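Local coordinates for hemolysin activator protein CdiB (Acinetobacter baumannii ACICU, PDB 6WIL) that acts as an outer-membrane two-partner secretion transporter, probably exporting a toxin used in contact-dependent growth inhibition, at residues 58-63 against 81-86; 66-71 against 137-142; 160-165 against 279-284; 226-231 against 465-470; 341-344 against 349-352. One frame throughout, in Å; residues are numbered along the deposited sequence.

Interaction 1: 58-63 against 81-86; sequences KEISLI and KAIKKH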
# COMPACT_ATOMS: atom_id res chain seq x y z
N LYS A 58 -23.62 39.87 16.51
CA LYS A 58 -24.69 39.68 15.55
C LYS A 58 -24.18 39.28 14.17
O LYS A 58 -25.00 38.90 13.32
CB LYS A 58 -25.55 40.95 15.43
CG LYS A 58 -24.87 42.12 14.75
CD LYS A 58 -25.68 43.39 14.99
CE LYS A 58 -25.12 44.59 14.23
NZ LYS A 58 -25.46 44.57 12.78
N GLU A 59 -22.87 39.33 13.94
CA GLU A 59 -22.28 38.92 12.67
C GLU A 59 -20.92 38.31 12.95
O GLU A 59 -20.10 38.91 13.64
CB GLU A 59 -22.13 40.10 11.70
CG GLU A 59 -23.37 40.97 11.54
CD GLU A 59 -23.29 41.91 10.35
OE1 GLU A 59 -22.24 41.93 9.68
OE2 GLU A 59 -24.29 42.61 10.09
N ILE A 60 -20.69 37.11 12.41
CA ILE A 60 -19.37 36.49 12.41
C ILE A 60 -18.91 36.43 10.96
O ILE A 60 -19.57 35.81 10.12
CB ILE A 60 -19.38 35.10 13.04
CG1 ILE A 60 -20.09 35.13 14.39
CG2 ILE A 60 -17.95 34.59 13.21
CD1 ILE A 60 -20.54 33.77 14.89
N SER A 61 -17.78 37.08 10.67
CA SER A 61 -17.33 37.21 9.29
C SER A 61 -15.83 36.97 9.22
O SER A 61 -15.10 37.12 10.21
CB SER A 61 -17.66 38.59 8.72
OG SER A 61 -18.95 39.02 9.11
N LEU A 62 -15.37 36.58 8.04
CA LEU A 62 -13.95 36.56 7.71
C LEU A 62 -13.64 37.79 6.87
O LEU A 62 -14.30 38.03 5.85
CB LEU A 62 -13.58 35.28 6.95
CG LEU A 62 -12.08 35.05 6.76
CD1 LEU A 62 -11.39 34.85 8.11
CD2 LEU A 62 -11.81 33.87 5.84
N ILE A 63 -12.66 38.56 7.31
CA ILE A 63 -12.39 39.89 6.78
C ILE A 63 -10.98 39.89 6.20
O ILE A 63 -10.04 39.48 6.89
CB ILE A 63 -12.53 41.00 7.84
CG1 ILE A 63 -13.98 41.06 8.33
CG2 ILE A 63 -12.09 42.34 7.29
CD1 ILE A 63 -14.98 41.34 7.23
N LYS A 81 -17.52 28.58 8.80
CA LYS A 81 -18.51 27.51 8.77
C LYS A 81 -18.51 26.71 10.07
O LYS A 81 -19.57 26.45 10.65
CB LYS A 81 -18.24 26.58 7.58
CG LYS A 81 -19.07 26.83 6.34
CD LYS A 81 -19.12 25.56 5.50
CE LYS A 81 -18.74 25.82 4.05
NZ LYS A 81 -18.05 24.64 3.46
N ALA A 82 -17.32 26.31 10.53
CA ALA A 82 -17.24 25.51 11.75
C ALA A 82 -17.71 26.30 12.96
O ALA A 82 -18.36 25.74 13.85
CB ALA A 82 -15.81 25.00 11.95
N ILE A 83 -17.40 27.60 13.01
CA ILE A 83 -17.85 28.43 14.13
C ILE A 83 -19.37 28.46 14.19
O ILE A 83 -19.98 28.16 15.22
CB ILE A 83 -17.27 29.85 14.02
CG1 ILE A 83 -15.74 29.83 14.15
CG2 ILE A 83 -17.89 30.76 15.07
CD1 ILE A 83 -15.26 29.33 15.49
N LYS A 84 -20.00 28.83 13.07
CA LYS A 84 -21.46 28.92 13.01
C LYS A 84 -22.13 27.56 13.16
O LYS A 84 -23.32 27.51 13.52
CB LYS A 84 -21.88 29.57 11.69
CG LYS A 84 -21.50 31.04 11.59
CD LYS A 84 -21.98 31.66 10.30
CE LYS A 84 -21.73 33.16 10.28
NZ LYS A 84 -22.13 33.78 8.99
N LYS A 85 -21.42 26.47 12.90
CA LYS A 85 -22.00 25.14 13.02
C LYS A 85 -21.98 24.63 14.46
O LYS A 85 -22.72 23.69 14.78
CB LYS A 85 -21.24 24.16 12.10
CG LYS A 85 -21.78 22.74 12.04
CD LYS A 85 -23.13 22.65 11.34
CE LYS A 85 -23.46 21.21 10.99
NZ LYS A 85 -22.40 20.61 10.13
N HIS A 86 -21.16 25.23 15.32
CA HIS A 86 -21.01 24.73 16.68
C HIS A 86 -22.36 24.74 17.40
O HIS A 86 -23.08 25.74 17.33
CB HIS A 86 -20.00 25.58 17.45
CG HIS A 86 -19.61 25.01 18.78
ND1 HIS A 86 -20.41 25.14 19.90
CD2 HIS A 86 -18.52 24.31 19.17
CE1 HIS A 86 -19.82 24.55 20.92
NE2 HIS A 86 -18.68 24.04 20.51
O HOH W 1 -23.04 36.22 10.17
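Ile-60 has more surface buried here than any other residue, and it meets the helix through two neighbours in sequence, Ile-83 and Lys-84. It lies on strand 59-62, with its side chain turned to the helix. Its branches divide the work. The CD1 methyl at the end of the longer branch reaches Ile-83 CG2 at 4.0 Å, and the two side chains cross at about a right angle. With chi1 at -49°, CG1 of Ile-60 stands beside the backbone N and anti to the carbonyl carbon, and this carries CD1 toward the helix. The contact of Ile-83 is made by its short CG2 branch. Its longer branch leads away from the strand, and Ile-83 also packs on Ile-103, Tyr-106 and Ala-107 of helix 97-113.

Lys-84 approaches differently. Its chain is extended beyond CG and reaches across to the strand, where CE makes the contact. CE comes to 4.1 Å from Ile-60 CB and to 3.4 Å from Ile-60 O. The ammonium group lies at the exposed border of the contact. NZ donates to water 1 at 2.9 Å, and the backbone N of Ile-60 makes a weak bond of 3.4 Å to the same water.

This is the packing of a POTRA domain, in which helices cover one face of a small sheet. Ile-80, Ile-90 and Leu-91 surround Ile-60 further. The chemistry is therefore mainly apolar: the isoleucines close the inside, and Lys-84 adds its CE methylene while its charge stays at the hydrated edge.

Interaction 2: 66-71 against 137-142; sequences IGQSES and IQIGRL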
# COMPACT_ATOMS: atom_id res chain seq x y z
N ILE A 66 -4.70 43.36 4.64
CA ILE A 66 -4.18 44.18 3.55
C ILE A 66 -3.55 43.29 2.50
O ILE A 66 -2.70 42.44 2.81
CB ILE A 66 -3.18 45.21 4.09
CG1 ILE A 66 -3.89 46.16 5.04
CG2 ILE A 66 -2.50 45.95 2.94
CD1 ILE A 66 -2.95 47.12 5.72
N GLY A 67 -3.95 43.48 1.25
CA GLY A 67 -3.37 42.73 0.15
C GLY A 67 -3.90 41.33 -0.02
O GLY A 67 -3.26 40.51 -0.70
N GLN A 68 -5.05 41.01 0.57
CA GLN A 68 -5.65 39.69 0.45
C GLN A 68 -6.84 39.77 -0.50
O GLN A 68 -7.77 40.54 -0.26
CB GLN A 68 -6.09 39.16 1.82
CG GLN A 68 -4.96 38.85 2.78
CD GLN A 68 -5.43 38.04 3.97
OE1 GLN A 68 -6.62 37.91 4.22
NE2 GLN A 68 -4.48 37.49 4.72
N SER A 69 -6.81 38.98 -1.57
CA SER A 69 -7.98 38.92 -2.43
C SER A 69 -9.00 37.96 -1.83
O SER A 69 -8.66 37.06 -1.06
CB SER A 69 -7.60 38.51 -3.86
OG SER A 69 -7.38 37.13 -4.01
N GLU A 70 -10.27 38.20 -2.15
CA GLU A 70 -11.35 37.38 -1.62
C GLU A 70 -11.32 35.98 -2.21
O GLU A 70 -11.92 35.06 -1.63
CB GLU A 70 -12.69 38.07 -1.88
CG GLU A 70 -12.85 39.42 -1.17
CD GLU A 70 -12.02 40.55 -1.77
OE1 GLU A 70 -11.06 40.28 -2.52
OE2 GLU A 70 -12.32 41.73 -1.49
N SER A 71 -10.64 35.80 -3.34
CA SER A 71 -10.34 34.46 -3.83
C SER A 71 -9.37 33.74 -2.89
O SER A 71 -9.47 32.52 -2.69
CB SER A 71 -9.77 34.53 -5.24
OG SER A 71 -8.89 33.45 -5.50
N ILE A 137 -7.26 35.98 8.86
CA ILE A 137 -6.32 34.87 8.76
C ILE A 137 -4.96 35.40 8.33
O ILE A 137 -4.82 36.04 7.27
CB ILE A 137 -6.82 33.77 7.80
CG1 ILE A 137 -5.79 32.64 7.74
CG2 ILE A 137 -7.09 34.32 6.41
CD1 ILE A 137 -6.32 31.35 7.18
N GLN A 138 -3.95 35.14 9.14
CA GLN A 138 -2.56 35.37 8.75
C GLN A 138 -2.11 34.17 7.92
O GLN A 138 -1.67 33.15 8.45
CB GLN A 138 -1.68 35.56 9.97
CG GLN A 138 -1.56 37.00 10.40
CD GLN A 138 -1.13 37.14 11.84
OE1 GLN A 138 -0.85 36.14 12.51
NE2 GLN A 138 -1.08 38.37 12.33
N ILE A 139 -2.24 34.31 6.60
CA ILE A 139 -1.93 33.22 5.69
C ILE A 139 -0.42 33.02 5.66
O ILE A 139 0.32 33.87 5.17
CB ILE A 139 -2.49 33.49 4.29
CG1 ILE A 139 -4.00 33.75 4.37
CG2 ILE A 139 -2.17 32.33 3.36
CD1 ILE A 139 -4.71 33.64 3.04
N GLY A 140 0.04 31.88 6.19
CA GLY A 140 1.45 31.54 6.16
C GLY A 140 1.84 30.84 4.88
O GLY A 140 1.26 29.80 4.53
N ARG A 141 2.83 31.38 4.18
CA ARG A 141 3.19 30.90 2.86
C ARG A 141 4.63 30.40 2.85
O ARG A 141 5.39 30.57 3.81
CB ARG A 141 3.02 32.01 1.80
CG ARG A 141 1.65 32.64 1.80
CD ARG A 141 1.53 33.66 0.68
NE ARG A 141 0.64 33.21 -0.37
CZ ARG A 141 -0.63 33.59 -0.49
NH1 ARG A 141 -1.15 34.44 0.39
NH2 ARG A 141 -1.38 33.12 -1.48
N LEU A 142 4.99 29.77 1.74
CA LEU A 142 6.33 29.22 1.54
C LEU A 142 7.18 30.24 0.80
O LEU A 142 6.78 30.74 -0.25
CB LEU A 142 6.26 27.91 0.76
CG LEU A 142 7.56 27.16 0.51
CD1 LEU A 142 8.15 26.66 1.83
CD2 LEU A 142 7.34 26.01 -0.45
O HOH W 2 -1.41 37.23 4.94
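Gln-68 reaches across from its loop to the backbone of Ile-137 and the side chain of Ile-139. The bond from CA to CB points toward segment 137-142. CG lies beside the backbone N, anti to the carbonyl carbon (chi1 -68°), and the chain is extended from there, which brings the amide up to the strand. On the way the side chain also touches Leu-73 of helix 70-74. CD is the first atom to come near the strand, 3.9 Å from Ile-137 O. The two ends of the amide then part. OE1 lies 4.2 Å from the CG2 methyl of Ile-137 and accepts a bond from the backbone N of Leu-65, close by in its own loop. NE2 makes the main bond, donating to Ile-137 O at 3.0 Å. The bond is straight, with 166° at the hydrogen. The acceptor lies in the amide plane, and the donor stands nearly along the C=O axis. NE2 also gives a bond of 3.1 Å to water 2, which weakly accepts from Ile-139 N. Beside these bonds, Ile-139 CG1 packs at 3.8 Å from NE2.

Partners at both OE1 and NE2 fix which way round the amide sits. One glutamine thus ties the loop before helix 70-74 to a POTRA strand, with its amide satisfied at both ends: NE2 by Ile-137 O and water 2, OE1 by Leu-65 N.

Interaction 3: 160-165 against 279-284; sequences GLPFKA and VGYYDL
The ring of Tyr-281 meets Pro-162 obliquely, with CD2 of the tyrosine 4.3 Å from CB of the proline. The Tyr-281 side chain also touches Lys-172, Arg-173 and Gln-176 of helix 171-181. The other two rings do not touch the opposite segment. Phe-163 has Leu-161 CB over one face, 3.9 Å above the plane and offset toward the rim, and it packs on Leu-142, Ile-145 and Leu-174. Tyr-282 has the carbonyl oxygen of Val-279 at its edge, in the ring plane.

The CA atoms of Pro-162 and Gly-280 are the nearest pair, 4.4 Å apart. The proline ring rests on the glycine, with Gly-280 CA 4.0 Å from Pro-162 CB and 4.1 Å from Pro-162 CD. Gly-280 occupies the second position of a type II' turn from Val-279 to Tyr-282, where its phi is +64°. Tyr-282 N closes the turn by bonding to Val-279 O at 2.9 Å. Gly-160 O lies 4.2 Å from Gly-280 CA.

The turn joins barrel strands 266-279 and 282-295 on the side facing the POTRA domains, and the partner loop follows helix 154-160. Polar links are made just beside the contact. Gly-280 bonds through its backbone to Thr-159. The chemistry thus has two layers. Proline, glycine and tyrosine meet by van der Waals contact. Amides of helix 171-181 bond Gly-280 O of the turn (Asn-180 and Gln-176) and Gly-160 O at the helix end (Asn-180), and so probably help to fix the POTRA domain against the barrel.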
# COMPACT_ATOMS: atom_id res chain seq x y z
N GLY A 160 8.22 15.82 -7.60
CA GLY A 160 8.03 15.17 -6.31
C GLY A 160 7.22 15.97 -5.31
O GLY A 160 6.52 15.38 -4.48
N LEU A 161 7.28 17.30 -5.38
CA LEU A 161 6.57 18.14 -4.42
C LEU A 161 5.35 18.75 -5.09
O LEU A 161 5.51 19.46 -6.10
CB LEU A 161 7.47 19.24 -3.88
CG LEU A 161 8.81 18.82 -3.29
CD1 LEU A 161 9.56 20.05 -2.81
CD2 LEU A 161 8.59 17.84 -2.16
N PRO A 162 4.14 18.53 -4.58
CA PRO A 162 2.95 19.12 -5.22
C PRO A 162 2.76 20.59 -4.91
O PRO A 162 1.68 21.14 -5.14
CB PRO A 162 1.81 18.26 -4.66
CG PRO A 162 2.31 17.82 -3.33
CD PRO A 162 3.78 17.61 -3.49
N PHE A 163 3.80 21.24 -4.38
CA PHE A 163 3.75 22.65 -4.03
C PHE A 163 4.98 23.35 -4.61
O PHE A 163 5.93 22.72 -5.06
CB PHE A 163 3.68 22.85 -2.51
CG PHE A 163 4.82 22.21 -1.76
CD1 PHE A 163 6.00 22.91 -1.54
CD2 PHE A 163 4.71 20.92 -1.27
CE1 PHE A 163 7.05 22.33 -0.85
CE2 PHE A 163 5.76 20.33 -0.58
CZ PHE A 163 6.93 21.04 -0.37
N LYS A 164 4.95 24.68 -4.58
CA LYS A 164 6.04 25.50 -5.08
C LYS A 164 6.24 26.70 -4.18
O LYS A 164 5.46 26.94 -3.24
CB LYS A 164 5.78 25.96 -6.52
CG LYS A 164 4.69 27.01 -6.64
CD LYS A 164 4.31 27.26 -8.08
CE LYS A 164 3.94 25.95 -8.77
NZ LYS A 164 3.26 26.17 -10.08
N ALA A 165 7.29 27.46 -4.46
CA ALA A 165 7.56 28.67 -3.71
C ALA A 165 6.42 29.67 -3.89
O ALA A 165 5.92 29.86 -5.00
CB ALA A 165 8.89 29.28 -4.15
N VAL A 279 4.27 11.76 -9.24
CA VAL A 279 4.04 13.15 -9.63
C VAL A 279 3.11 13.81 -8.62
O VAL A 279 1.89 13.84 -8.80
CB VAL A 279 3.47 13.25 -11.06
CG1 VAL A 279 3.52 14.70 -11.54
CG2 VAL A 279 4.24 12.35 -12.02
N GLY A 280 3.70 14.33 -7.55
CA GLY A 280 2.89 14.94 -6.51
C GLY A 280 1.99 13.92 -5.83
O GLY A 280 2.46 12.90 -5.31
N TYR A 281 0.68 14.19 -5.86
CA TYR A 281 -0.29 13.24 -5.34
C TYR A 281 -0.52 12.05 -6.27
O TYR A 281 -1.12 11.06 -5.83
CB TYR A 281 -1.63 13.94 -5.08
CG TYR A 281 -1.69 14.74 -3.79
CD1 TYR A 281 -1.60 14.11 -2.56
CD2 TYR A 281 -1.86 16.12 -3.82
CE1 TYR A 281 -1.65 14.83 -1.39
CE2 TYR A 281 -1.91 16.85 -2.65
CZ TYR A 281 -1.81 16.20 -1.44
OH TYR A 281 -1.87 16.93 -0.28
N TYR A 282 -0.05 12.12 -7.51
CA TYR A 282 -0.24 11.03 -8.45
C TYR A 282 0.88 10.01 -8.33
O TYR A 282 1.93 10.27 -7.73
CB TYR A 282 -0.31 11.56 -9.88
CG TYR A 282 -1.58 12.31 -10.18
CD1 TYR A 282 -1.71 13.65 -9.85
CD2 TYR A 282 -2.67 11.68 -10.77
CE1 TYR A 282 -2.87 14.35 -10.11
CE2 TYR A 282 -3.84 12.36 -11.03
CZ TYR A 282 -3.94 13.70 -10.69
OH TYR A 282 -5.10 14.38 -10.95
N ASP A 283 0.64 8.83 -8.89
CA ASP A 283 1.65 7.79 -8.97
C ASP A 283 1.49 7.08 -10.30
O ASP A 283 0.37 6.68 -10.65
CB ASP A 283 1.53 6.81 -7.80
CG ASP A 283 2.88 6.24 -7.36
OD1 ASP A 283 3.91 6.69 -7.90
OD2 ASP A 283 2.90 5.36 -6.48
N LEU A 284 2.58 6.92 -11.03
CA LEU A 284 2.57 6.26 -12.33
C LEU A 284 3.44 5.02 -12.27
O LEU A 284 4.56 5.07 -11.75
CB LEU A 284 3.07 7.18 -13.45
CG LEU A 284 2.21 8.36 -13.90
CD1 LEU A 284 2.16 9.45 -12.85
CD2 LEU A 284 2.75 8.91 -15.22

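Interaction 4: 226-231 against 465-470; sequences SGNQDT and GFDGEL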
# COMPACT_ATOMS: atom_id res chain seq x y z
N SER A 226 10.79 -25.70 -0.67
CA SER A 226 9.56 -26.07 0.00
C SER A 226 9.03 -27.38 -0.58
O SER A 226 9.27 -27.70 -1.74
CB SER A 226 8.49 -24.98 -0.14
OG SER A 226 8.89 -23.79 0.51
N GLY A 227 8.31 -28.12 0.25
CA GLY A 227 7.67 -29.34 -0.21
C GLY A 227 7.24 -30.19 0.96
O GLY A 227 7.30 -29.77 2.12
N ASN A 228 6.78 -31.40 0.63
CA ASN A 228 6.51 -32.42 1.63
C ASN A 228 7.74 -33.31 1.78
O ASN A 228 8.78 -33.09 1.15
CB ASN A 228 5.25 -33.22 1.27
CG ASN A 228 5.33 -33.87 -0.10
OD1 ASN A 228 6.33 -34.48 -0.47
ND2 ASN A 228 4.26 -33.73 -0.87
N GLN A 229 7.62 -34.33 2.62
CA GLN A 229 8.75 -35.21 2.88
C GLN A 229 9.08 -36.12 1.70
O GLN A 229 10.12 -36.78 1.72
CB GLN A 229 8.46 -36.04 4.13
CG GLN A 229 7.73 -35.29 5.24
CD GLN A 229 8.62 -34.30 5.98
OE1 GLN A 229 9.78 -34.58 6.27
NE2 GLN A 229 8.07 -33.13 6.29
N ASP A 230 8.22 -36.17 0.68
CA ASP A 230 8.47 -36.96 -0.52
C ASP A 230 9.01 -36.12 -1.67
O ASP A 230 10.00 -36.49 -2.30
CB ASP A 230 7.18 -37.67 -0.96
CG ASP A 230 6.76 -38.77 -0.00
OD1 ASP A 230 7.50 -39.02 0.97
OD2 ASP A 230 5.70 -39.38 -0.24
N THR A 231 8.36 -34.99 -1.97
CA THR A 231 8.70 -34.17 -3.12
C THR A 231 8.74 -32.71 -2.69
O THR A 231 8.32 -32.35 -1.59
CB THR A 231 7.70 -34.36 -4.27
OG1 THR A 231 6.37 -34.06 -3.80
CG2 THR A 231 7.73 -35.80 -4.78
N GLY A 465 0.83 -24.61 5.36
CA GLY A 465 0.71 -25.96 5.86
C GLY A 465 0.31 -26.98 4.81
O GLY A 465 0.23 -28.17 5.12
N PHE A 466 0.06 -26.55 3.58
CA PHE A 466 -0.30 -27.43 2.48
C PHE A 466 0.73 -27.30 1.37
O PHE A 466 1.24 -26.20 1.10
CB PHE A 466 -1.71 -27.11 1.95
CG PHE A 466 -2.81 -27.56 2.86
CD1 PHE A 466 -3.29 -28.86 2.81
CD2 PHE A 466 -3.38 -26.68 3.77
CE1 PHE A 466 -4.31 -29.27 3.64
CE2 PHE A 466 -4.40 -27.09 4.60
CZ PHE A 466 -4.86 -28.39 4.54
N ASP A 467 1.03 -28.43 0.72
CA ASP A 467 2.12 -28.47 -0.26
C ASP A 467 1.74 -27.76 -1.55
O ASP A 467 2.61 -27.24 -2.26
CB ASP A 467 2.52 -29.91 -0.55
CG ASP A 467 1.33 -30.81 -0.82
OD1 ASP A 467 0.46 -30.44 -1.66
OD2 ASP A 467 1.27 -31.90 -0.20
N GLY A 468 0.45 -27.74 -1.88
CA GLY A 468 -0.00 -27.16 -3.12
C GLY A 468 -0.01 -28.05 -4.33
O GLY A 468 -0.20 -27.54 -5.45
N GLU A 469 0.18 -29.36 -4.16
CA GLU A 469 0.04 -30.25 -5.31
C GLU A 469 -1.41 -30.32 -5.76
O GLU A 469 -1.70 -30.50 -6.95
CB GLU A 469 0.56 -31.64 -5.00
CG GLU A 469 -0.30 -32.44 -4.05
CD GLU A 469 0.33 -33.76 -3.71
OE1 GLU A 469 0.28 -34.67 -4.56
OE2 GLU A 469 0.90 -33.88 -2.60
N LEU A 470 -2.33 -30.21 -4.82
CA LEU A 470 -3.75 -30.19 -5.12
C LEU A 470 -4.33 -28.98 -4.43
O LEU A 470 -4.11 -28.79 -3.23
CB LEU A 470 -4.47 -31.47 -4.65
CG LEU A 470 -4.01 -32.78 -5.28
CD1 LEU A 470 -4.62 -33.96 -4.55
CD2 LEU A 470 -4.32 -32.85 -6.77
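Two Asx turns face each other here, one headed by Asn-228 in the hairpin turn between strands 217-228 and 232-243, the other by Asp-467 in the long loop before strand 472-474. Asn-228 spends its two amide ends differently. OD1 accepts from Thr-231 N at 2.6 Å, with 171° at the hydrogen, which makes an Asx motif as well, and from Asp-230 N at 2.8 Å in a more bent bond. Both donors are tilted somewhat from the carbonyl plane, and the two bonds hold the amide firmly. CG of Asn-228 sits between the backbone N and the carbonyl carbon, the crowded position (chi1 56°), which folds the amide back over its own turn.

ND2 is then presented to the loop. It lies 3.6 Å from Asp-467 OD2 and 3.8 Å from Glu-469 OE2, distances too long for a firm bond. The amide plane of Asn-228 is 85° from the carboxylate plane of Asp-467. Asp-467 uses its other oxygen, OD1, to accept from Glu-469 N at 2.7 Å, on the anti side and somewhat out of the carboxylate plane. The oxygens Asp-467 OD2 and Glu-469 OE2 are 3.1 Å apart. Their mutual repulsion is probably eased by Lys-547, which forms a salt bridge with Glu-469 OE2. Phe-263 packs beside Asn-228 and Glu-469.

Gly-227 pairs with Thr-552, so the hairpin stands at the seam between the first and last barrel strands. The loop carries Gly-465 and Phe-466, the end of a VRGF sequence. That motif is typical of the sixth extracellular loop of Omp85 and TpsB barrels, which folds back into the pore.

Interaction 5: 341-344 against 349-352; sequences ESQS and IEIN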
# COMPACT_ATOMS: atom_id res chain seq x y z
N GLU A 341 -1.20 -12.36 -22.92
CA GLU A 341 -1.11 -13.23 -24.08
C GLU A 341 -0.45 -14.53 -23.66
O GLU A 341 0.55 -14.52 -22.94
CB GLU A 341 -0.34 -12.57 -25.22
CG GLU A 341 -0.40 -13.33 -26.53
CD GLU A 341 -0.24 -12.41 -27.73
OE1 GLU A 341 -0.52 -11.20 -27.59
OE2 GLU A 341 0.15 -12.91 -28.80
N SER A 342 -1.02 -15.65 -24.10
CA SER A 342 -0.57 -16.96 -23.66
C SER A 342 -0.73 -17.96 -24.79
O SER A 342 -1.75 -17.95 -25.49
CB SER A 342 -1.34 -17.43 -22.43
OG SER A 342 -1.07 -18.79 -22.14
N GLN A 343 0.26 -18.82 -24.97
CA GLN A 343 0.19 -19.90 -25.95
C GLN A 343 0.87 -21.14 -25.38
O GLN A 343 1.81 -21.04 -24.59
CB GLN A 343 0.84 -19.50 -27.28
CG GLN A 343 2.28 -19.06 -27.18
CD GLN A 343 2.78 -18.48 -28.48
OE1 GLN A 343 2.01 -18.27 -29.41
NE2 GLN A 343 4.09 -18.22 -28.55
N SER A 344 0.36 -22.30 -25.77
CA SER A 344 0.84 -23.58 -25.28
C SER A 344 1.30 -24.46 -26.44
O SER A 344 0.86 -24.31 -27.58
CB SER A 344 -0.24 -24.31 -24.47
OG SER A 344 -0.76 -23.48 -23.45
N ILE A 349 4.59 -28.32 -31.17
CA ILE A 349 3.38 -28.14 -31.97
C ILE A 349 2.40 -27.32 -31.14
O ILE A 349 2.09 -27.68 -30.00
CB ILE A 349 2.76 -29.48 -32.39
CG1 ILE A 349 3.79 -30.36 -33.11
CG2 ILE A 349 1.56 -29.24 -33.29
CD1 ILE A 349 4.12 -29.89 -34.52
N GLU A 350 1.92 -26.22 -31.71
CA GLU A 350 1.05 -25.31 -30.97
C GLU A 350 -0.37 -25.86 -30.87
O GLU A 350 -0.92 -26.37 -31.85
CB GLU A 350 1.02 -23.93 -31.64
CG GLU A 350 0.19 -22.89 -30.89
CD GLU A 350 0.43 -21.48 -31.39
OE1 GLU A 350 -0.43 -20.60 -31.14
OE2 GLU A 350 1.47 -21.25 -32.04
N ILE A 351 -0.94 -25.74 -29.68
CA ILE A 351 -2.34 -26.08 -29.44
C ILE A 351 -3.15 -24.81 -29.66
O ILE A 351 -3.13 -23.90 -28.83
CB ILE A 351 -2.53 -26.64 -28.03
CG1 ILE A 351 -1.62 -27.86 -27.82
CG2 ILE A 351 -3.98 -27.02 -27.80
CD1 ILE A 351 -0.95 -27.89 -26.47
N ASN A 352 -3.87 -24.75 -30.79
CA ASN A 352 -4.52 -23.51 -31.21
C ASN A 352 -5.53 -23.02 -30.18
O ASN A 352 -5.52 -21.84 -29.81
CB ASN A 352 -5.19 -23.70 -32.57
CG ASN A 352 -4.21 -23.63 -33.73
OD1 ASN A 352 -3.01 -23.83 -33.56
ND2 ASN A 352 -4.73 -23.33 -34.92
O HOH W 3 -1.30 -21.76 -28.29
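Ser-344 and Ile-351 form the close part of this contact, through a backbone bond from Ile-351 N to Ser-344 O of 3.1 Å. Glu-350 CA makes a CA-H...O contact of 3.5 Å to the same oxygen. Next to it, Ile-351 CD1 lies 4.2 Å from Ser-344 CB.

The other side is loose and wet. Gln-343 OE1 and Glu-350 OE1 are 3.8 Å apart, with their flat groups 65° out of parallel, two acceptor oxygens that have nothing to share. The amide has its stronger partner elsewhere, since Gln-343 NE2 donates to Asn-311 OD1. Water 3 fills in between the strands. It accepts from Ser-344 N at 3.1 Å and lies near Ile-351 O and Glu-350 OE1, though which of these oxygens it bonds is not settled.

The contact sits near the end of the barrel hairpin of strands 329-346 and 349-371. Further down, Ser-342 pairs with Arg-356. On the other edge of strand 329-346, Glu-341 and Gln-343 pair with strand 308-326.

In the fold
Interactions 1 and 2 lie in the N-terminal POTRA region, their centres 18 Å apart, and both reach the same sheet through neighbouring strands 59-62 and 132-149. Interaction 2 touches interaction 3: Leu-142 CD2 is 3.6 Å from Phe-163 CD1 and 3.5 Å from Lys-164 O. Interaction 3 carries this chain of contacts on to the barrel. A sulfate, probably from the crystallisation liquor, lies about 4 Å from the side chain of Tyr-281. Interactions 4 and 5 share the barrel sheet with interaction 3, at about 47 and 44 Å from it between centres. Their own centres are 29 Å apart, and they lie across the chain's centre from interactions 1 and 2.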